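Local structure of isomaltodextranase (Arthrobacter globiformis, 5AWO) at residues 300-308 and 370-378; 476-487 and 512-521. The protein hydrolyses the alpha-1,6-glucosidic linkages of dextran-like polysaccharides, releasing successive isomaltose units from the non-reducing chain ends. All coordinates share one frame; numbering follows the deposited sequence.

How the contacts relate
The two contacts come in series along the chain: contact 1 closes before contact 2 opens. Contact 1 joins the C-terminal part of helix 295-302 and the turn after it, in the catalytic TIM barrel, to strand 375-378 of the antiparallel sheet that follows. Contact 2 lies further on, within the carbohydrate-binding module, where strand 482-484 edges a six-stranded antiparallel sheet. Their centres are only about 11 Å apart, and they touch. Lys375 NZ of contact 1 lies 2.8 Å from Ala481 O of contact 2, a probable hydrogen bond, and Lys375 and Tyr378 both pack on Trp483. The TIM barrel, the second sheet and the binding module therefore meet at this point.

Contact 1: 300-308 and 370-378; sequences TGWSHRNGR and DGLVGKPLY
This buried, largely polar contact joins a helix of the TIM-barrel catalytic domain of this GH27 enzyme to the antiparallel sheet containing 375-378. The 3-10 turn 303-305 and the loop after it meet the loop before strand 375-378 and the strand itself. Asn306 bridges the segments with both ends of its amide. Its ND2 donates to Gly374 O (2.9 Å, N-H...O 132°), and its OD1 receives Lys375 NZ at 2.8 Å. Val373 CG1 packs against Asn306 CG at 3.6 Å. An alanine in place of Asn306 would probably cost Gly374 O its amide donor, take one of several acceptors from Lys375 NZ and open a gap beside Val373. Lys375 NZ also bonds Ala481 O and a water held by His304 O and Asn306 O, and the ammonium makes a cation-pi contact with Trp483. On one flank, Tyr378 OH donates to Ser303 OG (2.9 Å), which in turn donates to Thr300 O. Pro376 CD presses on Ser303 CB at 3.4 Å, a tight fit. On the other, Arg308 NH2 donates to Gly371 O (2.9 Å), which lies at the guanidinium edge, tilted 21° out of its plane. Strands 391-392 and 395-399 flank strand 375-378, while His304 reaches Asp253 of helix 251-260.

Contact 2: 476-487 and 512-521; sequences YPAAFAAWGGGA and ADPLVTFAVQ
Tyr476 starts the contact by laying one ring face against Val520. Val520 CG1 sits 4.2 Å from the centroid of the Tyr476 ring, a CH-pi contact. Tyr476 CB also meets Phe518 CD1 at 3.5 Å, and the hydroxyl bonds to Pro401 O. Ala478 begins a short 3-10 turn. With CG anti to the carbonyl carbon (chi1 -58°), the Phe518 ring lies against Tyr476 CB, Ala478 and Ala481 CB. Ala481 sets its CB among Val516 CG1, Phe518 CE1 and Thr517 O. From Ala482 the chain runs antiparallel to strand 515-521. Ala482 and Thr517 form a hydrogen-bonded pair, with Thr517 N to Ala482 O at 2.9 Å. Trp483 faces Val516 in the non-hydrogen-bonded pair between. Its NE1 turns back to Ala478 O (3.0 Å, N-H...O 173°), with the oxygen in the indole plane. This fixes the ring's rotation and ties the strand to the 3-10 turn. Ala481 N reaches the same oxygen from the opposite face of its plane. Gly484 pairs with Leu515 through two bonds, one being Gly484 N to Leu515 O at 2.9 Å. Gly485 and Gly486 then turn the chain in a type I' beta turn. Positive phi at Gly485, and Asp513 O close by, favour glycine there. Ala487 follows the turn, its CB 3.3 Å from Leu515 O. Strand 482-484 is the edge strand of this CBM35 sheet, with Trp483 turned to Lys375 and Tyr378. The chemistry implies that main-chain bonds and hydrocarbon hold it there, with no charged pair across the two segments.

Contact 1: 300-308 and 370-378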
ATOM      1  N   THR A 300      -2.629   5.002  10.090  1.00 12.32           N
ATOM      2  CA  THR A 300      -1.693   5.152  11.215  1.00 12.88           C
ATOM      3  C   THR A 300      -1.311   3.784  11.797  1.00 12.76           C
ATOM      4  O   THR A 300      -0.135   3.484  12.040  1.00 12.96           O
ATOM      5  CB  THR A 300      -2.288   6.062  12.277  1.00 13.23           C
ATOM      6  OG1 THR A 300      -2.511   7.363  11.714  1.00 12.97           O
ATOM      7  CG2 THR A 300      -1.384   6.203  13.489  1.00 12.92           C
ATOM      8  N   GLY A 301      -2.308   2.950  12.004  1.00 12.14           N
ATOM      9  CA  GLY A 301      -2.143   1.639  12.644  1.00 12.55           C
ATOM     10  C   GLY A 301      -1.408   0.592  11.847  1.00 12.89           C
ATOM     11  O   GLY A 301      -0.753  -0.267  12.444  1.00 13.96           O
ATOM     12  N   TRP A 302      -1.488   0.672  10.511  1.00 13.22           N
ATOM     13  CA  TRP A 302      -0.816  -0.289   9.634  1.00 13.00           C
ATOM     14  C   TRP A 302       0.453   0.301   9.034  1.00 13.08           C
ATOM     15  O   TRP A 302       1.111  -0.370   8.238  1.00 14.23           O
ATOM     16  CB  TRP A 302      -1.792  -0.771   8.538  1.00 12.99           C
ATOM     17  CG  TRP A 302      -2.715  -1.830   9.038  1.00 13.52           C
ATOM     18  CD1 TRP A 302      -4.066  -1.773   9.182  1.00 13.30           C
ATOM     19  CD2 TRP A 302      -2.320  -3.144   9.462  1.00 13.29           C
ATOM     20  NE1 TRP A 302      -4.536  -2.964   9.655  1.00 14.07           N
ATOM     21  CE2 TRP A 302      -3.482  -3.827   9.839  1.00 13.58           C
ATOM     22  CE3 TRP A 302      -1.081  -3.812   9.539  1.00 13.69           C
ATOM     23  CZ2 TRP A 302      -3.453  -5.133  10.329  1.00 14.47           C
ATOM     24  CZ3 TRP A 302      -1.055  -5.095   9.987  1.00 14.75           C
ATOM     25  CH2 TRP A 302      -2.224  -5.762  10.383  1.00 14.09           C
ATOM     26  N   SER A 303       0.841   1.516   9.442  1.00 13.26           N
ATOM     27  CA  SER A 303       1.977   2.184   8.841  1.00 13.05           C
ATOM     28  C   SER A 303       3.307   1.452   8.987  1.00 13.29           C
ATOM     29  O   SER A 303       4.176   1.625   8.148  1.00 14.21           O
ATOM     30  CB  SER A 303       2.116   3.621   9.354  1.00 12.83           C
ATOM     31  OG  SER A 303       2.354   3.691  10.743  1.00 13.06           O
ATOM     32  N   HIS A 304       3.449   0.673  10.052  1.00 13.92           N
ATOM     33  CA  HIS A 304       4.672  -0.138  10.243  1.00 14.10           C
ATOM     34  C   HIS A 304       4.863  -1.163   9.115  1.00 15.00           C
ATOM     35  O   HIS A 304       5.985  -1.686   8.926  1.00 15.04           O
ATOM     36  CB  HIS A 304       4.688  -0.815  11.612  1.00 14.36           C
ATOM     37  CG  HIS A 304       3.550  -1.751  11.839  1.00 14.58           C
ATOM     38  ND1 HIS A 304       2.255  -1.312  12.022  1.00 14.91           N
ATOM     39  CD2 HIS A 304       3.498  -3.103  11.882  1.00 14.83           C
ATOM     40  CE1 HIS A 304       1.457  -2.351  12.165  1.00 14.69           C
ATOM     41  NE2 HIS A 304       2.186  -3.452  12.059  1.00 14.87           N
ATOM     42  N   ARG A 305       3.796  -1.466   8.367  1.00 13.89           N
ATOM     43  CA  ARG A 305       3.845  -2.373   7.220  1.00 14.44           C
ATOM     44  C   ARG A 305       3.951  -1.691   5.859  1.00 13.57           C
ATOM     45  O   ARG A 305       3.866  -2.378   4.819  1.00 14.14           O
ATOM     46  CB  ARG A 305       2.609  -3.280   7.235  1.00 14.40           C
ATOM     47  CG  ARG A 305       2.556  -4.255   8.408  1.00 15.93           C
ATOM     48  CD  ARG A 305       3.808  -5.122   8.445  1.00 16.13           C
ATOM     49  NE  ARG A 305       3.600  -6.422   9.035  1.00 15.85           N
ATOM     50  CZ  ARG A 305       4.549  -7.348   9.141  1.00 17.20           C
ATOM     51  NH1 ARG A 305       5.792  -7.059   8.763  1.00 16.91           N
ATOM     52  NH2 ARG A 305       4.226  -8.533   9.661  1.00 18.62           N
ATOM     53  N   ASN A 306       4.117  -0.367   5.844  1.00 13.58           N
ATOM     54  CA  ASN A 306       4.134   0.343   4.566  1.00 13.83           C
ATOM     55  C   ASN A 306       5.553   0.518   4.014  1.00 14.93           C
ATOM     56  O   ASN A 306       6.522   0.078   4.634  1.00 15.75           O
ATOM     57  CB  ASN A 306       3.358   1.654   4.636  1.00 13.93           C
ATOM     58  CG  ASN A 306       4.115   2.788   5.297  1.00 14.46           C
ATOM     59  OD1 ASN A 306       5.330   2.752   5.492  1.00 14.07           O
ATOM     60  ND2 ASN A 306       3.386   3.868   5.593  1.00 16.06           N
ATOM     61  N   GLY A 307       5.658   1.091   2.826  1.00 14.74           N
ATOM     62  CA  GLY A 307       6.945   1.465   2.234  1.00 15.61           C
ATOM     63  C   GLY A 307       7.453   0.547   1.140  1.00 15.65           C
ATOM     64  O   GLY A 307       6.849  -0.465   0.814  1.00 14.87           O
ATOM     65  N   ARG A 308       8.589   0.916   0.573  1.00 15.97           N
ATOM     66  CA  ARG A 308       9.072   0.242  -0.613  1.00 15.58           C
ATOM     67  C   ARG A 308       9.326  -1.235  -0.351  1.00 16.01           C
ATOM     68  O   ARG A 308      10.111  -1.592   0.540  1.00 16.29           O
ATOM     69  CB  ARG A 308      10.361   0.903  -1.138  1.00 16.23           C
ATOM     70  CG  ARG A 308      10.239   2.391  -1.456  1.00 16.65           C
ATOM     71  CD  ARG A 308       8.995   2.753  -2.261  1.00 16.00           C
ATOM     72  NE  ARG A 308       8.960   4.196  -2.550  1.00 15.55           N
ATOM     73  CZ  ARG A 308       9.473   4.783  -3.632  1.00 16.83           C
ATOM     74  NH1 ARG A 308      10.051   4.081  -4.608  1.00 16.48           N
ATOM     75  NH2 ARG A 308       9.381   6.094  -3.778  1.00 16.96           N
ATOM     76  N   ASP A 370       6.165  11.006  -7.353  1.00 16.25           N
ATOM     77  CA  ASP A 370       7.546  10.832  -6.858  1.00 16.56           C
ATOM     78  C   ASP A 370       7.669   9.659  -5.873  1.00 17.07           C
ATOM     79  O   ASP A 370       8.785   9.255  -5.504  1.00 17.90           O
ATOM     80  CB  ASP A 370       8.104  12.126  -6.248  1.00 17.18           C
ATOM     81  CG  ASP A 370       8.257  13.274  -7.275  1.00 17.28           C
ATOM     82  OD1 ASP A 370       8.161  13.006  -8.498  1.00 19.02           O
ATOM     83  OD2 ASP A 370       8.424  14.431  -6.829  1.00 20.50           O
ATOM     84  N   GLY A 371       6.554   9.095  -5.426  1.00 16.69           N
ATOM     85  CA  GLY A 371       6.564   7.899  -4.564  1.00 17.11           C
ATOM     86  C   GLY A 371       6.605   8.185  -3.080  1.00 15.79           C
ATOM     87  O   GLY A 371       7.265   7.487  -2.311  1.00 16.57           O
ATOM     88  N   LEU A 372       5.882   9.245  -2.659  1.00 14.65           N
ATOM     89  CA  LEU A 372       5.747   9.509  -1.254  1.00 14.15           C
ATOM     90  C   LEU A 372       4.951   8.413  -0.562  1.00 14.36           C
ATOM     91  O   LEU A 372       3.824   8.093  -0.951  1.00 14.11           O
ATOM     92  CB  LEU A 372       5.015  10.834  -1.017  1.00 14.24           C
ATOM     93  CG  LEU A 372       4.729  11.152   0.454  1.00 14.19           C
ATOM     94  CD1 LEU A 372       6.025  11.382   1.234  1.00 15.11           C
ATOM     95  CD2 LEU A 372       3.800  12.357   0.559  1.00 14.17           C
ATOM     96  N   VAL A 373       5.550   7.862   0.483  1.00 14.09           N
ATOM     97  CA  VAL A 373       4.857   6.974   1.428  1.00 14.11           C
ATOM     98  C   VAL A 373       5.179   7.493   2.827  1.00 15.49           C
ATOM     99  O   VAL A 373       6.284   7.263   3.343  1.00 15.72           O
ATOM    100  CB  VAL A 373       5.306   5.491   1.281  1.00 14.20           C
ATOM    101  CG1 VAL A 373       4.575   4.600   2.276  1.00 14.34           C
ATOM    102  CG2 VAL A 373       5.113   5.010  -0.139  1.00 14.35           C
ATOM    103  N   GLY A 374       4.247   8.237   3.425  1.00 14.83           N
ATOM    104  CA  GLY A 374       4.458   8.819   4.747  1.00 14.23           C
ATOM    105  C   GLY A 374       4.215   7.827   5.851  1.00 14.45           C
ATOM    106  O   GLY A 374       3.564   6.779   5.643  1.00 14.35           O
ATOM    107  N   LYS A 375       4.785   8.149   7.007  1.00 14.09           N
ATOM    108  CA  LYS A 375       4.425   7.549   8.269  1.00 13.91           C
ATOM    109  C   LYS A 375       3.842   8.624   9.167  1.00 13.79           C
ATOM    110  O   LYS A 375       4.215   9.783   9.074  1.00 13.98           O
ATOM    111  CB  LYS A 375       5.635   6.877   8.956  1.00 14.13           C
ATOM    112  CG  LYS A 375       5.860   5.439   8.483  1.00 14.52           C
ATOM    113  CD  LYS A 375       7.117   4.791   9.083  1.00 14.45           C
ATOM    114  CE  LYS A 375       7.166   3.273   8.921  1.00 14.70           C
ATOM    115  NZ  LYS A 375       7.247   2.854   7.512  1.00 15.16           N
ATOM    116  N   PRO A 376       2.927   8.226  10.065  1.00 13.64           N
ATOM    117  CA  PRO A 376       2.527   9.132  11.140  1.00 14.00           C
ATOM    118  C   PRO A 376       3.738   9.381  12.019  1.00 14.47           C
ATOM    119  O   PRO A 376       4.659   8.536  12.033  1.00 14.56           O
ATOM    120  CB  PRO A 376       1.479   8.320  11.910  1.00 13.91           C
ATOM    121  CG  PRO A 376       1.961   6.902  11.731  1.00 13.25           C
ATOM    122  CD  PRO A 376       2.514   6.845  10.335  1.00 13.96           C
ATOM    123  N   LEU A 377       3.772  10.479  12.756  1.00 15.33           N
ATOM    124  CA  LEU A 377       4.876  10.645  13.695  1.00 16.02           C
ATOM    125  C   LEU A 377       4.796   9.561  14.775  1.00 15.97           C
ATOM    126  O   LEU A 377       3.822   9.463  15.492  1.00 17.22           O
ATOM    127  CB  LEU A 377       4.826  12.022  14.343  1.00 17.32           C
ATOM    128  CG  LEU A 377       6.018  12.410  15.209  1.00 21.52           C
ATOM    129  CD1 LEU A 377       7.300  12.477  14.389  1.00 23.66           C
ATOM    130  CD2 LEU A 377       5.727  13.736  15.892  1.00 23.35           C
ATOM    131  N   TYR A 378       5.836   8.741  14.887  1.00 17.27           N
ATOM    132  CA  TYR A 378       5.881   7.731  15.943  1.00 18.14           C
ATOM    133  C   TYR A 378       6.222   8.380  17.279  1.00 18.93           C
ATOM    134  O   TYR A 378       7.111   9.246  17.322  1.00 20.85           O
ATOM    135  CB  TYR A 378       6.866   6.598  15.600  1.00 17.68           C
ATOM    136  CG  TYR A 378       6.232   5.524  14.736  1.00 16.59           C
ATOM    137  CD1 TYR A 378       5.661   5.831  13.505  1.00 15.59           C
ATOM    138  CD2 TYR A 378       6.146   4.210  15.175  1.00 16.09           C
ATOM    139  CE1 TYR A 378       5.079   4.855  12.710  1.00 16.15           C
ATOM    140  CE2 TYR A 378       5.544   3.229  14.387  1.00 15.48           C
ATOM    141  CZ  TYR A 378       4.996   3.573  13.159  1.00 15.65           C
ATOM    142  OH  TYR A 378       4.398   2.583  12.395  1.00 15.00           O
TER
HETATM  143  O   HOH W   1       7.352  -0.047   7.222  1.00 14.92           O
HETATM  144  O   HOH W   2       8.891   5.530  -0.072  1.00 15.54           O

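Contact 2: 476-487 and 512-521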
ATOM      1  N   TYR A 476      18.803  10.180   5.035  1.00 21.60           N
ATOM      2  CA  TYR A 476      17.570   9.382   5.101  1.00 20.84           C
ATOM      3  C   TYR A 476      17.393   8.809   6.500  1.00 20.95           C
ATOM      4  O   TYR A 476      18.038   7.825   6.853  1.00 20.74           O
ATOM      5  CB  TYR A 476      17.627   8.249   4.091  1.00 20.44           C
ATOM      6  CG  TYR A 476      17.814   8.717   2.688  1.00 21.17           C
ATOM      7  CD1 TYR A 476      19.080   9.037   2.206  1.00 22.50           C
ATOM      8  CD2 TYR A 476      16.723   8.901   1.832  1.00 20.25           C
ATOM      9  CE1 TYR A 476      19.254   9.469   0.905  1.00 22.81           C
ATOM     10  CE2 TYR A 476      16.886   9.330   0.529  1.00 22.08           C
ATOM     11  CZ  TYR A 476      18.153   9.640   0.064  1.00 23.96           C
ATOM     12  OH  TYR A 476      18.287  10.063  -1.241  1.00 24.03           O
ATOM     13  N   PRO A 477      16.498   9.398   7.318  1.00 19.51           N
ATOM     14  CA  PRO A 477      16.199   8.867   8.635  1.00 19.14           C
ATOM     15  C   PRO A 477      15.533   7.489   8.602  1.00 20.58           C
ATOM     16  O   PRO A 477      14.589   7.271   7.849  1.00 19.62           O
ATOM     17  CB  PRO A 477      15.236   9.902   9.218  1.00 19.34           C
ATOM     18  CG  PRO A 477      15.596  11.162   8.503  1.00 19.49           C
ATOM     19  CD  PRO A 477      15.828  10.703   7.118  1.00 18.86           C
ATOM     20  N   ALA A 478      16.026   6.551   9.401  1.00 20.94           N
ATOM     21  CA  ALA A 478      15.508   5.183   9.356  1.00 20.15           C
ATOM     22  C   ALA A 478      14.083   5.100   9.892  1.00 20.03           C
ATOM     23  O   ALA A 478      13.307   4.238   9.449  1.00 18.38           O
ATOM     24  CB  ALA A 478      16.423   4.243  10.147  1.00 20.85           C
ATOM     25  N   ALA A 479      13.734   5.989  10.816  1.00 19.01           N
ATOM     26  CA  ALA A 479      12.411   5.964  11.465  1.00 19.39           C
ATOM     27  C   ALA A 479      11.286   6.338  10.498  1.00 19.21           C
ATOM     28  O   ALA A 479      10.127   6.093  10.824  1.00 18.96           O
ATOM     29  CB  ALA A 479      12.373   6.855  12.686  1.00 20.38           C
ATOM     30  N   PHE A 480      11.633   6.920   9.356  1.00 17.81           N
ATOM     31  CA  PHE A 480      10.642   7.232   8.313  1.00 17.73           C
ATOM     32  C   PHE A 480      10.748   6.364   7.077  1.00 17.65           C
ATOM     33  O   PHE A 480      10.037   6.589   6.118  1.00 17.28           O
ATOM     34  CB  PHE A 480      10.708   8.726   7.964  1.00 17.37           C
ATOM     35  CG  PHE A 480      10.030   9.585   8.978  1.00 17.50           C
ATOM     36  CD1 PHE A 480       8.651   9.758   8.917  1.00 17.12           C
ATOM     37  CD2 PHE A 480      10.724  10.186  10.015  1.00 17.58           C
ATOM     38  CE1 PHE A 480       7.980  10.501   9.852  1.00 18.19           C
ATOM     39  CE2 PHE A 480      10.049  10.948  10.954  1.00 18.33           C
ATOM     40  CZ  PHE A 480       8.678  11.088  10.885  1.00 18.19           C
ATOM     41  N   ALA A 481      11.651   5.364   7.081  1.00 18.03           N
ATOM     42  CA  ALA A 481      11.839   4.451   5.975  1.00 17.06           C
ATOM     43  C   ALA A 481      10.912   3.240   6.095  1.00 15.92           C
ATOM     44  O   ALA A 481       9.999   3.257   6.907  1.00 16.45           O
ATOM     45  CB  ALA A 481      13.309   4.016   5.910  1.00 18.21           C
ATOM     46  N   ALA A 482      11.141   2.239   5.240  1.00 16.12           N
ATOM     47  CA  ALA A 482      10.369   1.013   5.229  1.00 16.61           C
ATOM     48  C   ALA A 482      11.019  -0.029   6.117  1.00 16.96           C
ATOM     49  O   ALA A 482      12.228  -0.241   6.016  1.00 17.72           O
ATOM     50  CB  ALA A 482      10.223   0.492   3.811  1.00 16.84           C
ATOM     51  N   TRP A 483      10.221  -0.702   6.930  1.00 16.36           N
ATOM     52  CA  TRP A 483      10.665  -1.723   7.870  1.00 16.68           C
ATOM     53  C   TRP A 483      10.095  -3.080   7.499  1.00 17.74           C
ATOM     54  O   TRP A 483       8.914  -3.188   7.181  1.00 16.97           O
ATOM     55  CB  TRP A 483      10.220  -1.425   9.294  1.00 16.33           C
ATOM     56  CG  TRP A 483      10.445  -0.016   9.744  1.00 15.60           C
ATOM     57  CD1 TRP A 483      11.472   0.797   9.386  1.00 16.28           C
ATOM     58  CD2 TRP A 483       9.603   0.753  10.603  1.00 15.79           C
ATOM     59  NE1 TRP A 483      11.333   2.024   9.975  1.00 16.73           N
ATOM     60  CE2 TRP A 483      10.204   2.017  10.750  1.00 15.97           C
ATOM     61  CE3 TRP A 483       8.418   0.485  11.301  1.00 15.82           C
ATOM     62  CZ2 TRP A 483       9.630   3.035  11.506  1.00 15.83           C
ATOM     63  CZ3 TRP A 483       7.858   1.484  12.052  1.00 15.51           C
ATOM     64  CH2 TRP A 483       8.480   2.750  12.171  1.00 15.87           C
ATOM     65  N   GLY A 484      10.922  -4.131   7.575  1.00 18.73           N
ATOM     66  CA  GLY A 484      10.451  -5.487   7.377  1.00 18.52           C
ATOM     67  C   GLY A 484      11.090  -6.499   8.314  1.00 18.68           C
ATOM     68  O   GLY A 484      12.082  -6.194   8.984  1.00 19.11           O
ATOM     69  N   GLY A 485      10.460  -7.675   8.414  1.00 18.25           N
ATOM     70  CA  GLY A 485      11.048  -8.812   9.130  1.00 19.49           C
ATOM     71  C   GLY A 485      11.214  -8.679  10.621  1.00 20.49           C
ATOM     72  O   GLY A 485      11.921  -9.495  11.229  1.00 21.62           O
ATOM     73  N   GLY A 486      10.561  -7.686  11.229  1.00 19.95           N
ATOM     74  CA  GLY A 486      10.650  -7.465  12.660  1.00 19.45           C
ATOM     75  C   GLY A 486      11.376  -6.183  13.025  1.00 19.50           C
ATOM     76  O   GLY A 486      11.318  -5.768  14.178  1.00 20.82           O
ATOM     77  N   ALA A 487      12.053  -5.545  12.074  1.00 17.66           N
ATOM     78  CA  ALA A 487      12.581  -4.199  12.337  1.00 18.27           C
ATOM     79  C   ALA A 487      11.444  -3.263  12.702  1.00 18.67           C
ATOM     80  O   ALA A 487      10.326  -3.391  12.161  1.00 17.98           O
ATOM     81  CB  ALA A 487      13.306  -3.647  11.140  1.00 18.15           C
ATOM     82  N   ALA A 512      12.011 -14.741   8.676  1.00 32.34           N
ATOM     83  CA  ALA A 512      12.428 -13.540   7.955  1.00 28.48           C
ATOM     84  C   ALA A 512      13.586 -12.848   8.670  1.00 25.25           C
ATOM     85  O   ALA A 512      13.743 -12.953   9.882  1.00 27.44           O
ATOM     86  CB  ALA A 512      11.264 -12.570   7.809  1.00 28.52           C
ATOM     87  N   ASP A 513      14.373 -12.132   7.895  1.00 23.69           N
ATOM     88  CA  ASP A 513      15.449 -11.325   8.422  1.00 22.96           C
ATOM     89  C   ASP A 513      14.984  -9.875   8.588  1.00 21.56           C
ATOM     90  O   ASP A 513      14.462  -9.282   7.648  1.00 21.79           O
ATOM     91  CB  ASP A 513      16.636 -11.385   7.476  1.00 22.91           C
ATOM     92  CG  ASP A 513      17.219 -12.791   7.370  1.00 23.04           C
ATOM     93  OD1 ASP A 513      17.152 -13.517   8.382  1.00 23.76           O
ATOM     94  OD2 ASP A 513      17.663 -13.153   6.264  1.00 23.32           O
ATOM     95  N   PRO A 514      15.210  -9.287   9.762  1.00 20.02           N
ATOM     96  CA  PRO A 514      14.814  -7.868   9.907  1.00 20.47           C
ATOM     97  C   PRO A 514      15.592  -6.968   8.971  1.00 21.33           C
ATOM     98  O   PRO A 514      16.785  -7.188   8.725  1.00 21.27           O
ATOM     99  CB  PRO A 514      15.147  -7.542  11.358  1.00 21.64           C
ATOM    100  CG  PRO A 514      15.654  -8.767  11.993  1.00 22.87           C
ATOM    101  CD  PRO A 514      15.862  -9.824  10.968  1.00 21.65           C
ATOM    102  N   LEU A 515      14.922  -5.955   8.424  1.00 19.37           N
ATOM    103  CA  LEU A 515      15.551  -5.083   7.455  1.00 19.01           C
ATOM    104  C   LEU A 515      14.900  -3.700   7.419  1.00 19.54           C
ATOM    105  O   LEU A 515      13.779  -3.507   7.913  1.00 19.86           O
ATOM    106  CB  LEU A 515      15.544  -5.717   6.047  1.00 19.67           C
ATOM    107  CG  LEU A 515      14.164  -6.054   5.424  1.00 20.31           C
ATOM    108  CD1 LEU A 515      13.462  -4.838   4.796  1.00 20.66           C
ATOM    109  CD2 LEU A 515      14.253  -7.192   4.403  1.00 21.53           C
ATOM    110  N   VAL A 516      15.627  -2.786   6.799  1.00 18.73           N
ATOM    111  CA  VAL A 516      15.165  -1.427   6.492  1.00 18.79           C
ATOM    112  C   VAL A 516      15.477  -1.144   5.047  1.00 19.86           C
ATOM    113  O   VAL A 516      16.567  -1.466   4.549  1.00 19.86           O
ATOM    114  CB  VAL A 516      15.841  -0.358   7.368  1.00 19.26           C
ATOM    115  CG1 VAL A 516      15.347   1.043   7.020  1.00 20.14           C
ATOM    116  CG2 VAL A 516      15.597  -0.648   8.832  1.00 20.10           C
ATOM    117  N   THR A 517      14.516  -0.559   4.339  1.00 18.09           N
ATOM    118  CA  THR A 517      14.678  -0.221   2.933  1.00 17.74           C
ATOM    119  C   THR A 517      14.501   1.269   2.704  1.00 18.08           C
ATOM    120  O   THR A 517      13.509   1.879   3.159  1.00 18.42           O
ATOM    121  CB  THR A 517      13.698  -1.006   2.030  1.00 18.07           C
ATOM    122  OG1 THR A 517      13.967  -2.417   2.155  1.00 18.12           O
ATOM    123  CG2 THR A 517      13.772  -0.598   0.591  1.00 18.08           C
ATOM    124  N   PHE A 518      15.453   1.833   1.973  1.00 18.57           N
ATOM    125  CA  PHE A 518      15.486   3.243   1.584  1.00 18.50           C
ATOM    126  C   PHE A 518      15.417   3.329   0.075  1.00 19.82           C
ATOM    127  O   PHE A 518      16.070   2.554  -0.638  1.00 20.81           O
ATOM    128  CB  PHE A 518      16.799   3.919   2.015  1.00 18.74           C
ATOM    129  CG  PHE A 518      17.074   3.864   3.482  1.00 18.83           C
ATOM    130  CD1 PHE A 518      16.649   4.880   4.329  1.00 20.26           C
ATOM    131  CD2 PHE A 518      17.823   2.820   4.017  1.00 21.69           C
ATOM    132  CE1 PHE A 518      16.932   4.857   5.676  1.00 20.35           C
ATOM    133  CE2 PHE A 518      18.102   2.785   5.362  1.00 20.58           C
ATOM    134  CZ  PHE A 518      17.664   3.795   6.204  1.00 21.69           C
ATOM    135  N   ALA A 519      14.661   4.296  -0.439  1.00 19.27           N
ATOM    136  CA  ALA A 519      14.702   4.618  -1.841  1.00 19.60           C
ATOM    137  C   ALA A 519      15.596   5.814  -2.037  1.00 19.89           C
ATOM    138  O   ALA A 519      15.436   6.820  -1.378  1.00 19.60           O
ATOM    139  CB  ALA A 519      13.312   4.933  -2.361  1.00 19.76           C
ATOM    140  N   VAL A 520      16.529   5.707  -2.976  1.00 22.12           N
ATOM    141  CA  VAL A 520      17.485   6.780  -3.212  1.00 23.55           C
ATOM    142  C   VAL A 520      17.566   7.040  -4.715  1.00 25.55           C
ATOM    143  O   VAL A 520      17.546   6.111  -5.513  1.00 27.88           O
ATOM    144  CB  VAL A 520      18.894   6.444  -2.636  1.00 23.79           C
ATOM    145  CG1 VAL A 520      18.816   6.013  -1.188  1.00 23.75           C
ATOM    146  CG2 VAL A 520      19.584   5.382  -3.454  1.00 25.96           C
ATOM    147  N   GLN A 521      17.649   8.316  -5.076  1.00 26.86           N
ATOM    148  CA  GLN A 521      17.746   8.733  -6.474  1.00 29.12           C
ATOM    149  C   GLN A 521      19.120   9.394  -6.671  1.00 30.86           C
ATOM    150  O   GLN A 521      19.497  10.263  -5.887  1.00 30.73           O
ATOM    151  CB  GLN A 521      16.611   9.706  -6.811  1.00 29.31           C
ATOM    152  CG  GLN A 521      16.345   9.921  -8.301  1.00 30.56           C
ATOM    153  CD  GLN A 521      15.372   8.921  -8.917  1.00 31.70           C
ATOM    154  OE1 GLN A 521      14.786   8.101  -8.222  1.00 32.44           O
ATOM    155  NE2 GLN A 521      15.214   8.980 -10.237  1.00 32.74           N
TER